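Long-range contacts in major capsid protein (Faustovirus, PDB 5J7O), which forms, as three copies in a trimeric double jelly-roll capsomer, what is probably the main building block of the virus's protein shell: residues C178-R184 / Q464-H470; W222-G227 / N294-L300; I207-H213 / Y448-R452; L183-V189 / Y201-I207. All coordinates share one frame; numbering follows the deposited sequence.

How the interactions relate
Coming from the N terminus, the chain passes through 178-184, where interaction 1 opens, to close only at 464-470; the other three contacts lie inside that loop. Interaction 4 closes first, bringing 201-207 back onto 183-189 across a short hairpin. Ile207 then also opens interaction 3, whose partner, 448-452, is far along the chain. Inside that second loop nests interaction 2, where 222-227 meets 294-300. Interaction 4 precedes both 2 and 3 in series, and no two loops cross. Together they gather helices 181-185, 203-212 and 216-225 between strand 293-298 of an N-terminal sheet and strand 444-453 of a C-terminal one, with Trp468 of interaction 1 packed against Ile207, which interactions 3 and 4 share.

Interaction 1 (C178-R184 / Q464-H470); sequences CEYPGLR and QWRDWHH
The indole of Trp468 is covered on both faces: Arg184 lies along one, and CB of His469 sits on the other. CB of Arg184 rides over the six-membered ring, 3.6 Å from its centroid, and the chain, extended from CG to NE (chi2 -176°), then runs back across the indole until the guanidinium lies flat on it, the planes 15° apart. At the edge, Trp468 NE1 donates to Glu179 O at 2.8 Å, almost in the ring plane. The imidazole of His469 takes the edge of Tyr180 on one face in a T-shaped pair, while its NE2 donates from the ring's rim to Glu179 OE1 at 2.8 Å, arriving on the anti side of the carboxylate. All this joins the turn leading into helix 181-185, with Tyr180 as its N-cap, to helix 464-467 and the loop that follows it, a link between the two halves of a double jelly-roll chain. Backbone bonding adds to it, Glu179 N reaching Trp465 O at 2.8 Å. Farther out, Arg184 NH2 points in its own plane at Gln464 OE1, 2.7 Å away, with the amide turned perpendicular to the guanidinium; NH1 adds weak bonds to the same oxygen and to Asn331 O.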
# COMPACT_ATOMS: atom_id res chain seq x y z
N CYS B 178 8.86 16.60 -13.59
CA CYS B 178 9.24 15.21 -13.76
C CYS B 178 9.05 14.46 -12.45
O CYS B 178 8.97 15.06 -11.37
CB CYS B 178 10.68 15.10 -14.24
SG CYS B 178 11.91 15.54 -12.99
N GLU B 179 8.94 13.14 -12.55
CA GLU B 179 8.81 12.33 -11.34
C GLU B 179 10.09 12.39 -10.53
O GLU B 179 11.20 12.37 -11.09
CB GLU B 179 8.46 10.89 -11.70
CG GLU B 179 7.01 10.70 -12.11
CD GLU B 179 6.59 9.25 -12.15
OE1 GLU B 179 7.45 8.40 -12.46
OE2 GLU B 179 5.41 8.96 -11.87
N TYR B 180 9.93 12.50 -9.22
CA TYR B 180 11.05 12.65 -8.29
C TYR B 180 11.96 13.81 -8.68
O TYR B 180 13.15 13.61 -8.94
CB TYR B 180 11.83 11.34 -8.18
CG TYR B 180 10.94 10.19 -7.78
CD1 TYR B 180 10.52 10.05 -6.46
CD2 TYR B 180 10.49 9.27 -8.72
CE1 TYR B 180 9.70 9.01 -6.09
CE2 TYR B 180 9.67 8.22 -8.34
CZ TYR B 180 9.27 8.10 -7.03
OH TYR B 180 8.46 7.06 -6.65
N PRO B 181 11.44 15.04 -8.72
CA PRO B 181 12.27 16.17 -9.16
C PRO B 181 13.47 16.40 -8.27
O PRO B 181 14.54 16.79 -8.76
CB PRO B 181 11.30 17.36 -9.13
CG PRO B 181 9.92 16.77 -8.98
CD PRO B 181 10.11 15.48 -8.27
N GLY B 182 13.33 16.17 -6.97
CA GLY B 182 14.46 16.37 -6.07
C GLY B 182 15.59 15.41 -6.34
O GLY B 182 16.74 15.69 -6.00
N LEU B 183 15.29 14.26 -6.95
CA LEU B 183 16.35 13.31 -7.26
C LEU B 183 17.08 13.67 -8.55
O LEU B 183 18.30 13.51 -8.63
CB LEU B 183 15.78 11.89 -7.35
CG LEU B 183 15.17 11.34 -6.06
CD1 LEU B 183 14.82 9.88 -6.22
CD2 LEU B 183 16.12 11.55 -4.89
N ARG B 184 16.35 14.16 -9.55
CA ARG B 184 17.00 14.54 -10.80
C ARG B 184 17.66 15.91 -10.71
O ARG B 184 18.63 16.17 -11.43
CB ARG B 184 16.00 14.53 -11.96
CG ARG B 184 16.66 14.34 -13.31
CD ARG B 184 15.68 14.42 -14.47
NE ARG B 184 16.28 13.89 -15.69
CZ ARG B 184 15.76 14.02 -16.90
NH1 ARG B 184 14.61 14.66 -17.07
NH2 ARG B 184 16.39 13.50 -17.95
N GLN B 464 9.56 11.32 -21.08
CA GLN B 464 10.83 11.42 -20.37
C GLN B 464 10.63 11.90 -18.94
O GLN B 464 11.38 11.49 -18.04
CB GLN B 464 11.79 12.36 -21.10
CG GLN B 464 13.17 12.43 -20.46
CD GLN B 464 13.86 13.76 -20.67
OE1 GLN B 464 15.01 13.94 -20.27
NE2 GLN B 464 13.17 14.69 -21.31
N TRP B 465 9.63 12.76 -18.71
CA TRP B 465 9.31 13.21 -17.36
C TRP B 465 9.06 12.05 -16.41
O TRP B 465 9.23 12.20 -15.19
CB TRP B 465 8.09 14.13 -17.39
CG TRP B 465 6.83 13.43 -17.80
CD1 TRP B 465 6.36 13.25 -19.07
CD2 TRP B 465 5.87 12.82 -16.92
NE1 TRP B 465 5.17 12.56 -19.04
CE2 TRP B 465 4.85 12.28 -17.73
CE3 TRP B 465 5.78 12.67 -15.54
CZ2 TRP B 465 3.75 11.61 -17.20
CZ3 TRP B 465 4.69 12.00 -15.01
CH2 TRP B 465 3.69 11.48 -15.84
N ARG B 466 8.65 10.90 -16.94
CA ARG B 466 8.35 9.70 -16.16
C ARG B 466 9.39 8.60 -16.31
O ARG B 466 9.73 7.94 -15.32
CB ARG B 466 6.97 9.16 -16.56
CG ARG B 466 6.52 7.94 -15.79
CD ARG B 466 5.40 7.23 -16.54
NE ARG B 466 5.90 6.59 -17.76
CZ ARG B 466 5.12 6.12 -18.72
NH1 ARG B 466 3.80 6.21 -18.62
NH2 ARG B 466 5.66 5.55 -19.79
N ASP B 467 9.91 8.39 -17.52
CA ASP B 467 10.78 7.26 -17.80
C ASP B 467 12.22 7.47 -17.37
O ASP B 467 13.00 6.51 -17.42
CB ASP B 467 10.76 6.93 -19.30
CG ASP B 467 9.40 6.46 -19.78
OD1 ASP B 467 8.56 6.08 -18.93
OD2 ASP B 467 9.18 6.46 -21.01
N TRP B 468 12.60 8.68 -16.94
CA TRP B 468 14.02 8.97 -16.74
C TRP B 468 14.63 8.11 -15.63
O TRP B 468 15.81 7.75 -15.71
CB TRP B 468 14.22 10.45 -16.44
CG TRP B 468 13.85 10.86 -15.05
CD1 TRP B 468 12.63 11.29 -14.61
CD2 TRP B 468 14.72 10.88 -13.91
NE1 TRP B 468 12.69 11.58 -13.27
CE2 TRP B 468 13.96 11.33 -12.82
CE3 TRP B 468 16.06 10.56 -13.71
CZ2 TRP B 468 14.49 11.47 -11.54
CZ3 TRP B 468 16.60 10.70 -12.44
CH2 TRP B 468 15.81 11.15 -11.37
N HIS B 469 13.85 7.78 -14.60
CA HIS B 469 14.37 6.96 -13.51
C HIS B 469 14.08 5.48 -13.68
O HIS B 469 14.60 4.66 -12.91
CB HIS B 469 13.80 7.44 -12.16
CG HIS B 469 12.31 7.33 -12.06
ND1 HIS B 469 11.68 6.19 -11.64
CD2 HIS B 469 11.33 8.23 -12.32
CE1 HIS B 469 10.37 6.38 -11.64
NE2 HIS B 469 10.13 7.61 -12.05
N HIS B 470 13.29 5.10 -14.69
CA HIS B 470 13.04 3.69 -14.94
C HIS B 470 14.24 3.03 -15.59
O HIS B 470 14.90 3.61 -16.45
CB HIS B 470 11.81 3.52 -15.82
CG HIS B 470 10.51 3.76 -15.11
ND1 HIS B 470 9.79 2.74 -14.53
CD2 HIS B 470 9.81 4.90 -14.89
CE1 HIS B 470 8.69 3.24 -13.98
NE2 HIS B 470 8.68 4.54 -14.19

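Interaction 2 (W222-G227 / N294-L300); sequences WKRLIG and NMFVPLL
Where helix 216-225 runs out, Leu225 rests on Phe296 of strand 293-298, which forms part of an antiparallel sheet in the N-terminal half of this double jelly-roll protein. Met295 and Val297 bond through their backbones to strand 99-109, and Phe296 N turns the other way, toward the helix end. It gives Leu225 O a bent, weak hydrogen bond of 2.9 Å. The side chain of Leu225 lies against the strand between Phe296 and Pro298: CD2 touches Phe296 CB at 3.7 Å, CD1 reaches Pro298 CG at 3.9 Å, and CB is pressed to 3.2 Å from Phe296 O. Past the helix, Met295 packs against the turn, its SD 3.4 Å from Ile226 O and its CG against the backbone of Gly227. At the other end, Trp222 has CG anti to the backbone N (chi1 171°), which swings the six-membered ring over toward the strand. There CZ3 meets Pro298 CG at 4.0 Å and CH2 meets Leu300 CD2, while NE1 is bonded to Asn210. Trp551 of the third subunit packs on both Trp222 and Pro298, so the contact reaches the trimer interface. With one weak hydrogen bond between the segments, the contact of helix end and strand is probably mainly apolar, the bent bond to Leu225 O adding little more than direction.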
# COMPACT_ATOMS: atom_id res chain seq x y z
N TRP B 222 9.35 10.54 2.44
CA TRP B 222 10.40 10.57 1.42
C TRP B 222 9.91 11.26 0.15
O TRP B 222 10.60 12.12 -0.41
CB TRP B 222 10.87 9.15 1.13
CG TRP B 222 11.80 9.01 -0.05
CD1 TRP B 222 11.50 8.48 -1.27
CD2 TRP B 222 13.18 9.39 -0.11
NE1 TRP B 222 12.60 8.51 -2.08
CE2 TRP B 222 13.64 9.07 -1.39
CE3 TRP B 222 14.06 9.98 0.80
CZ2 TRP B 222 14.96 9.32 -1.80
CZ3 TRP B 222 15.36 10.23 0.40
CH2 TRP B 222 15.80 9.89 -0.88
N LYS B 223 8.71 10.90 -0.31
CA LYS B 223 8.16 11.53 -1.51
C LYS B 223 7.96 13.02 -1.32
O LYS B 223 8.21 13.81 -2.24
CB LYS B 223 6.84 10.86 -1.90
CG LYS B 223 7.01 9.47 -2.51
CD LYS B 223 5.67 8.91 -2.95
CE LYS B 223 5.85 7.64 -3.77
NZ LYS B 223 4.54 7.05 -4.18
N ARG B 224 7.52 13.44 -0.13
CA ARG B 224 7.32 14.86 0.12
C ARG B 224 8.64 15.61 0.19
O ARG B 224 8.69 16.80 -0.15
CB ARG B 224 6.52 15.06 1.41
CG ARG B 224 5.11 14.48 1.37
CD ARG B 224 4.17 15.23 2.30
NE ARG B 224 2.80 14.72 2.22
CZ ARG B 224 2.14 14.20 3.25
NH1 ARG B 224 2.71 14.12 4.44
NH2 ARG B 224 0.90 13.77 3.08
N LEU B 225 9.71 14.95 0.63
CA LEU B 225 11.01 15.61 0.69
C LEU B 225 11.53 15.95 -0.70
O LEU B 225 12.13 17.01 -0.90
CB LEU B 225 12.02 14.72 1.43
CG LEU B 225 11.84 14.58 2.94
CD1 LEU B 225 12.84 13.56 3.49
CD2 LEU B 225 12.01 15.92 3.63
N ILE B 226 11.32 15.06 -1.67
CA ILE B 226 11.88 15.22 -3.00
C ILE B 226 10.85 15.71 -4.02
O ILE B 226 11.11 15.67 -5.22
CB ILE B 226 12.54 13.91 -3.47
CG1 ILE B 226 11.51 12.77 -3.46
CG2 ILE B 226 13.73 13.57 -2.60
CD1 ILE B 226 12.12 11.41 -3.70
N GLY B 227 9.69 16.15 -3.56
CA GLY B 227 8.73 16.79 -4.44
C GLY B 227 7.89 15.86 -5.29
O GLY B 227 7.37 16.30 -6.32
N ASN B 294 8.54 23.21 -2.92
CA ASN B 294 9.48 23.24 -1.80
C ASN B 294 9.94 21.82 -1.52
O ASN B 294 9.13 20.93 -1.25
CB ASN B 294 8.84 23.85 -0.56
CG ASN B 294 8.67 25.35 -0.67
OD1 ASN B 294 9.54 26.12 -0.29
ND2 ASN B 294 7.53 25.77 -1.21
N MET B 295 11.25 21.60 -1.59
CA MET B 295 11.84 20.30 -1.36
C MET B 295 12.93 20.40 -0.30
O MET B 295 13.62 21.41 -0.20
CB MET B 295 12.43 19.72 -2.66
CG MET B 295 11.42 19.58 -3.79
SD MET B 295 12.12 18.96 -5.33
CE MET B 295 13.25 20.29 -5.75
N PHE B 296 13.05 19.34 0.49
CA PHE B 296 14.16 19.16 1.43
C PHE B 296 14.86 17.88 0.99
O PHE B 296 14.52 16.78 1.44
CB PHE B 296 13.68 19.08 2.88
CG PHE B 296 13.52 20.42 3.54
CD1 PHE B 296 12.40 21.19 3.31
CD2 PHE B 296 14.49 20.89 4.41
CE1 PHE B 296 12.25 22.42 3.93
CE2 PHE B 296 14.34 22.12 5.03
CZ PHE B 296 13.22 22.89 4.79
N VAL B 297 15.84 18.02 0.10
CA VAL B 297 16.53 16.87 -0.49
C VAL B 297 17.64 16.42 0.46
O VAL B 297 18.60 17.18 0.68
CB VAL B 297 17.09 17.20 -1.88
CG1 VAL B 297 17.74 15.98 -2.49
CG2 VAL B 297 15.98 17.73 -2.78
N PRO B 298 17.55 15.22 1.02
CA PRO B 298 18.62 14.75 1.90
C PRO B 298 19.87 14.40 1.11
O PRO B 298 19.80 13.93 -0.03
CB PRO B 298 18.02 13.50 2.56
CG PRO B 298 16.54 13.56 2.27
CD PRO B 298 16.43 14.27 0.96
N LEU B 299 21.02 14.63 1.73
CA LEU B 299 22.31 14.30 1.13
C LEU B 299 22.71 12.91 1.61
O LEU B 299 22.97 12.70 2.80
CB LEU B 299 23.36 15.35 1.49
CG LEU B 299 23.01 16.78 1.07
CD1 LEU B 299 24.21 17.70 1.21
CD2 LEU B 299 22.45 16.82 -0.35
N LEU B 300 22.76 11.96 0.67
CA LEU B 300 22.83 10.53 1.00
C LEU B 300 24.28 10.07 1.19
O LEU B 300 24.76 9.14 0.54
CB LEU B 300 22.14 9.72 -0.09
CG LEU B 300 20.79 10.27 -0.59
CD1 LEU B 300 20.51 9.77 -1.99
CD2 LEU B 300 19.67 9.88 0.36

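Interaction 3 (I207-H213 / Y448-R452); sequences IMYNKFH and YLGLR
Tyr448 is packed from CB to hydroxyl by Met208 and Phe212 of helix 203-212 and by His213 just after it, whereas the far end of the strand barely reaches the helix. On one face of the phenol ring lies CB of Met208, 4.1 Å from the ring centroid and near its normal. Bending at chi2 (-58°) then carries the rest of the methionine back along the root of the tyrosine, so that CG lies 3.6 Å from Tyr448 CB and the sulfur makes an oblique Met-aromatic contact. Phe212 comes in obliquely, CD2 to Tyr448 CD2 at 3.6 Å, and leaves the two rings 39° apart, neither stacked nor edge-to-face. His213 completes the aromatic cluster. Helix and strand here cross at 107°, their axes 9.9 Å apart, and the strand belongs to an antiparallel sheet of the C-terminal half of the double jelly roll, where Tyr448 and Gly450 bond to strand 607-620. At the partly exposed His213, NE2 and Tyr448 OH are modelled 2.4 Å apart, hydrogen-bonded at the rim of the imidazole; that length is doubtfully short. ND1 of the same ring is held by Asn557 O. Looser contacts lie toward Arg452: Met208 CE only grazes Leu449 O at 4.0 Å, and Ile207 CD1 approaches Arg452 NH2 no closer than 4.2 Å, crossing it at about a right angle.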
# COMPACT_ATOMS: atom_id res chain seq x y z
N ILE B 207 18.39 7.54 -7.52
CA ILE B 207 17.26 6.70 -7.91
C ILE B 207 17.49 5.26 -7.47
O ILE B 207 16.52 4.53 -7.24
CB ILE B 207 16.98 6.80 -9.42
CG1 ILE B 207 18.13 6.19 -10.23
CG2 ILE B 207 16.75 8.24 -9.82
CD1 ILE B 207 17.83 6.08 -11.71
N MET B 208 18.74 4.82 -7.35
CA MET B 208 19.00 3.50 -6.78
C MET B 208 18.57 3.46 -5.32
O MET B 208 18.00 2.46 -4.86
CB MET B 208 20.48 3.14 -6.92
CG MET B 208 20.93 2.90 -8.35
SD MET B 208 20.01 1.59 -9.17
CE MET B 208 20.95 1.42 -10.69
N TYR B 209 18.85 4.53 -4.57
CA TYR B 209 18.38 4.61 -3.19
C TYR B 209 16.86 4.68 -3.14
O TYR B 209 16.24 4.06 -2.27
CB TYR B 209 19.00 5.83 -2.51
CG TYR B 209 18.66 5.96 -1.04
CD1 TYR B 209 17.47 6.53 -0.62
CD2 TYR B 209 19.55 5.53 -0.07
CE1 TYR B 209 17.16 6.65 0.72
CE2 TYR B 209 19.26 5.65 1.28
CZ TYR B 209 18.06 6.21 1.67
OH TYR B 209 17.76 6.33 3.00
N ASN B 210 16.25 5.44 -4.05
CA ASN B 210 14.79 5.52 -4.10
C ASN B 210 14.16 4.15 -4.30
O ASN B 210 13.06 3.89 -3.80
CB ASN B 210 14.37 6.48 -5.21
CG ASN B 210 12.86 6.57 -5.37
OD1 ASN B 210 12.17 7.13 -4.52
ND2 ASN B 210 12.35 6.05 -6.48
N LYS B 211 14.85 3.25 -5.01
CA LYS B 211 14.27 1.95 -5.32
C LYS B 211 14.54 0.92 -4.22
O LYS B 211 13.71 0.03 -4.01
CB LYS B 211 14.83 1.43 -6.65
CG LYS B 211 14.52 2.30 -7.86
CD LYS B 211 15.33 1.85 -9.08
CE LYS B 211 15.37 2.92 -10.16
NZ LYS B 211 14.03 3.18 -10.77
N PHE B 212 15.65 1.03 -3.50
CA PHE B 212 16.11 -0.05 -2.64
C PHE B 212 16.07 0.25 -1.15
O PHE B 212 16.19 -0.68 -0.35
CB PHE B 212 17.55 -0.45 -3.01
CG PHE B 212 17.64 -1.31 -4.23
CD1 PHE B 212 17.31 -2.65 -4.18
CD2 PHE B 212 18.08 -0.77 -5.43
CE1 PHE B 212 17.41 -3.44 -5.31
CE2 PHE B 212 18.18 -1.56 -6.56
CZ PHE B 212 17.84 -2.89 -6.51
N HIS B 213 15.93 1.52 -0.73
CA HIS B 213 16.14 1.82 0.68
C HIS B 213 15.06 2.74 1.24
O HIS B 213 15.31 3.46 2.22
CB HIS B 213 17.52 2.42 0.91
CG HIS B 213 18.64 1.58 0.39
ND1 HIS B 213 18.89 0.31 0.87
CD2 HIS B 213 19.56 1.81 -0.57
CE1 HIS B 213 19.93 -0.20 0.23
NE2 HIS B 213 20.36 0.69 -0.65
N TYR B 448 24.62 -1.68 -7.27
CA TYR B 448 23.35 -1.46 -7.94
C TYR B 448 23.57 -1.52 -9.45
O TYR B 448 24.51 -0.91 -9.97
CB TYR B 448 22.75 -0.10 -7.56
CG TYR B 448 22.65 0.16 -6.07
CD1 TYR B 448 23.56 0.99 -5.43
CD2 TYR B 448 21.63 -0.40 -5.30
CE1 TYR B 448 23.47 1.25 -4.08
CE2 TYR B 448 21.54 -0.15 -3.95
CZ TYR B 448 22.46 0.68 -3.34
OH TYR B 448 22.37 0.93 -1.99
N LEU B 449 22.71 -2.26 -10.15
CA LEU B 449 22.90 -2.50 -11.58
C LEU B 449 21.62 -2.19 -12.35
O LEU B 449 20.51 -2.38 -11.85
CB LEU B 449 23.32 -3.95 -11.84
CG LEU B 449 23.65 -4.31 -13.29
CD1 LEU B 449 24.85 -3.51 -13.79
CD2 LEU B 449 23.90 -5.80 -13.46
N GLY B 450 21.81 -1.71 -13.58
CA GLY B 450 20.70 -1.46 -14.47
C GLY B 450 21.19 -1.23 -15.88
O GLY B 450 22.34 -0.84 -16.10
N LEU B 451 20.30 -1.47 -16.84
CA LEU B 451 20.56 -1.24 -18.26
C LEU B 451 19.44 -0.33 -18.76
O LEU B 451 18.40 -0.81 -19.24
CB LEU B 451 20.64 -2.55 -19.04
CG LEU B 451 21.08 -2.48 -20.50
CD1 LEU B 451 22.46 -1.85 -20.62
CD2 LEU B 451 21.07 -3.86 -21.14
N ARG B 452 19.64 0.98 -18.65
CA ARG B 452 18.59 1.95 -18.90
C ARG B 452 18.59 2.36 -20.37
O ARG B 452 19.62 2.81 -20.88
CB ARG B 452 18.78 3.17 -18.02
CG ARG B 452 17.87 4.33 -18.38
CD ARG B 452 18.60 5.65 -18.22
NE ARG B 452 18.32 6.31 -16.95
CZ ARG B 452 18.98 7.38 -16.51
NH1 ARG B 452 19.96 7.90 -17.23
NH2 ARG B 452 18.65 7.92 -15.35

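Interaction 4 (L183-V189 / Y201-I207); sequences LRLFKRV and YTALAAI
Tyr201 and Val189 face each other across paired strands, and the valine lies on the phenol ring. CB of Val189 sits over the face, 4.1 Å from the ring centroid and 20° off its normal, in a CH-pi contact; both methyls also lean toward the hydroxyl end of the ring. With CG between its backbone N and carbonyl carbon (chi1 62°), the Tyr201 ring reaches across to Val189 on the paired strand. The OH goes on to Leu300 N, and the ring also meets Tyr421 and Phe301. Through their backbones the two residues form an antiparallel hydrogen-bonded pair: Val189 N to Tyr201 O at 3.0 Å, and Tyr201 N to Val189 O at 3.2 Å. They belong to the hairpin of strands 186-193 and 196-202, the latter being the outermost strand, within this chain, of a four-stranded antiparallel sheet. The hairpin leads directly into helix 203-212. Thr202 caps that helix, its OG1 taking a weak bond from Leu204 N and also bonding to Glu423, while its CG2 lies over a face of the Arg188 guanidinium, 3.5 Å from NH2. Leu183, on helix 181-185, makes the contact at the other end. CD2 of Leu183 touches Ala206 CB at 3.8 Å, and CD1 comes to the Ala206 carbonyl oxygen and on toward Ile207. Nearby, Ala203 CB lies 3.2 Å from Leu183 O, and Ala203 N makes a weak bond of 3.4 Å to Lys187 O, just where the chain turns its corner into the strand.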
# COMPACT_ATOMS: atom_id res chain seq x y z
N LEU B 183 15.29 14.26 -6.95
CA LEU B 183 16.35 13.31 -7.26
C LEU B 183 17.08 13.67 -8.55
O LEU B 183 18.30 13.51 -8.63
CB LEU B 183 15.78 11.89 -7.35
CG LEU B 183 15.17 11.34 -6.06
CD1 LEU B 183 14.82 9.88 -6.22
CD2 LEU B 183 16.12 11.55 -4.89
N ARG B 184 16.35 14.16 -9.55
CA ARG B 184 17.00 14.54 -10.80
C ARG B 184 17.66 15.91 -10.71
O ARG B 184 18.63 16.17 -11.43
CB ARG B 184 16.00 14.53 -11.96
CG ARG B 184 16.66 14.34 -13.31
CD ARG B 184 15.68 14.42 -14.47
NE ARG B 184 16.28 13.89 -15.69
CZ ARG B 184 15.76 14.02 -16.90
NH1 ARG B 184 14.61 14.66 -17.07
NH2 ARG B 184 16.39 13.50 -17.95
N LEU B 185 17.14 16.79 -9.85
CA LEU B 185 17.64 18.16 -9.78
C LEU B 185 19.13 18.19 -9.49
O LEU B 185 19.86 19.04 -10.03
CB LEU B 185 16.87 18.94 -8.72
CG LEU B 185 17.25 20.42 -8.60
CD1 LEU B 185 16.82 21.19 -9.83
CD2 LEU B 185 16.65 21.02 -7.34
N PHE B 186 19.61 17.28 -8.65
CA PHE B 186 21.02 17.24 -8.29
C PHE B 186 21.73 16.28 -9.24
O PHE B 186 21.72 15.07 -9.04
CB PHE B 186 21.19 16.81 -6.83
CG PHE B 186 20.72 17.83 -5.83
CD1 PHE B 186 20.23 19.06 -6.25
CD2 PHE B 186 20.77 17.56 -4.48
CE1 PHE B 186 19.79 19.99 -5.33
CE2 PHE B 186 20.33 18.49 -3.55
CZ PHE B 186 19.85 19.71 -3.98
N LYS B 187 22.34 16.84 -10.29
CA LYS B 187 23.17 16.04 -11.18
C LYS B 187 24.29 15.36 -10.42
O LYS B 187 24.47 14.14 -10.49
CB LYS B 187 23.74 16.91 -12.30
CG LYS B 187 22.75 17.31 -13.37
CD LYS B 187 23.45 18.10 -14.46
CE LYS B 187 24.67 17.36 -14.98
NZ LYS B 187 25.47 18.18 -15.93
N ARG B 188 25.08 16.15 -9.68
CA ARG B 188 26.16 15.64 -8.86
C ARG B 188 26.11 16.31 -7.49
O ARG B 188 25.71 17.47 -7.37
CB ARG B 188 27.53 15.87 -9.51
CG ARG B 188 27.56 15.64 -11.02
CD ARG B 188 28.98 15.45 -11.54
NE ARG B 188 29.47 14.09 -11.31
CZ ARG B 188 29.30 13.08 -12.15
NH1 ARG B 188 28.64 13.27 -13.29
NH2 ARG B 188 29.77 11.88 -11.86
N VAL B 189 26.52 15.56 -6.47
CA VAL B 189 26.59 16.04 -5.10
C VAL B 189 27.95 15.64 -4.54
O VAL B 189 28.28 14.46 -4.52
CB VAL B 189 25.46 15.47 -4.22
CG1 VAL B 189 25.57 15.99 -2.80
CG2 VAL B 189 24.10 15.82 -4.81
N TYR B 201 28.06 11.40 -5.50
CA TYR B 201 27.09 10.54 -6.17
C TYR B 201 26.28 11.40 -7.14
O TYR B 201 26.33 12.63 -7.10
CB TYR B 201 26.18 9.82 -5.17
CG TYR B 201 25.33 10.73 -4.31
CD1 TYR B 201 24.11 11.21 -4.75
CD2 TYR B 201 25.76 11.10 -3.04
CE1 TYR B 201 23.33 12.04 -3.97
CE2 TYR B 201 24.98 11.93 -2.24
CZ TYR B 201 23.77 12.39 -2.71
OH TYR B 201 23.00 13.22 -1.93
N THR B 202 25.54 10.73 -8.01
CA THR B 202 24.74 11.39 -9.03
C THR B 202 23.25 11.12 -8.77
O THR B 202 22.87 10.51 -7.77
CB THR B 202 25.15 10.92 -10.43
OG1 THR B 202 24.79 9.54 -10.59
CG2 THR B 202 26.64 11.09 -10.63
N ALA B 203 22.42 11.58 -9.71
CA ALA B 203 21.00 11.23 -9.67
C ALA B 203 20.81 9.73 -9.87
O ALA B 203 19.81 9.17 -9.42
CB ALA B 203 20.24 12.01 -10.74
N LEU B 204 21.76 9.07 -10.54
CA LEU B 204 21.68 7.63 -10.71
C LEU B 204 21.77 6.91 -9.37
O LEU B 204 21.03 5.95 -9.13
CB LEU B 204 22.78 7.15 -11.66
CG LEU B 204 22.65 7.70 -13.08
CD1 LEU B 204 23.79 7.22 -13.95
CD2 LEU B 204 21.32 7.29 -13.66
N ALA B 205 22.67 7.36 -8.50
CA ALA B 205 22.71 6.79 -7.15
C ALA B 205 21.46 7.15 -6.36
O ALA B 205 20.98 6.35 -5.56
CB ALA B 205 23.97 7.26 -6.42
N ALA B 206 20.92 8.35 -6.59
CA ALA B 206 19.72 8.77 -5.87
C ALA B 206 18.52 7.91 -6.25
O ALA B 206 17.70 7.58 -5.38
CB ALA B 206 19.44 10.25 -6.15
N ILE B 207 18.39 7.54 -7.52
CA ILE B 207 17.26 6.70 -7.91
C ILE B 207 17.49 5.26 -7.47
O ILE B 207 16.52 4.53 -7.24
CB ILE B 207 16.98 6.80 -9.42
CG1 ILE B 207 18.13 6.19 -10.23
CG2 ILE B 207 16.75 8.24 -9.82
CD1 ILE B 207 17.83 6.08 -11.71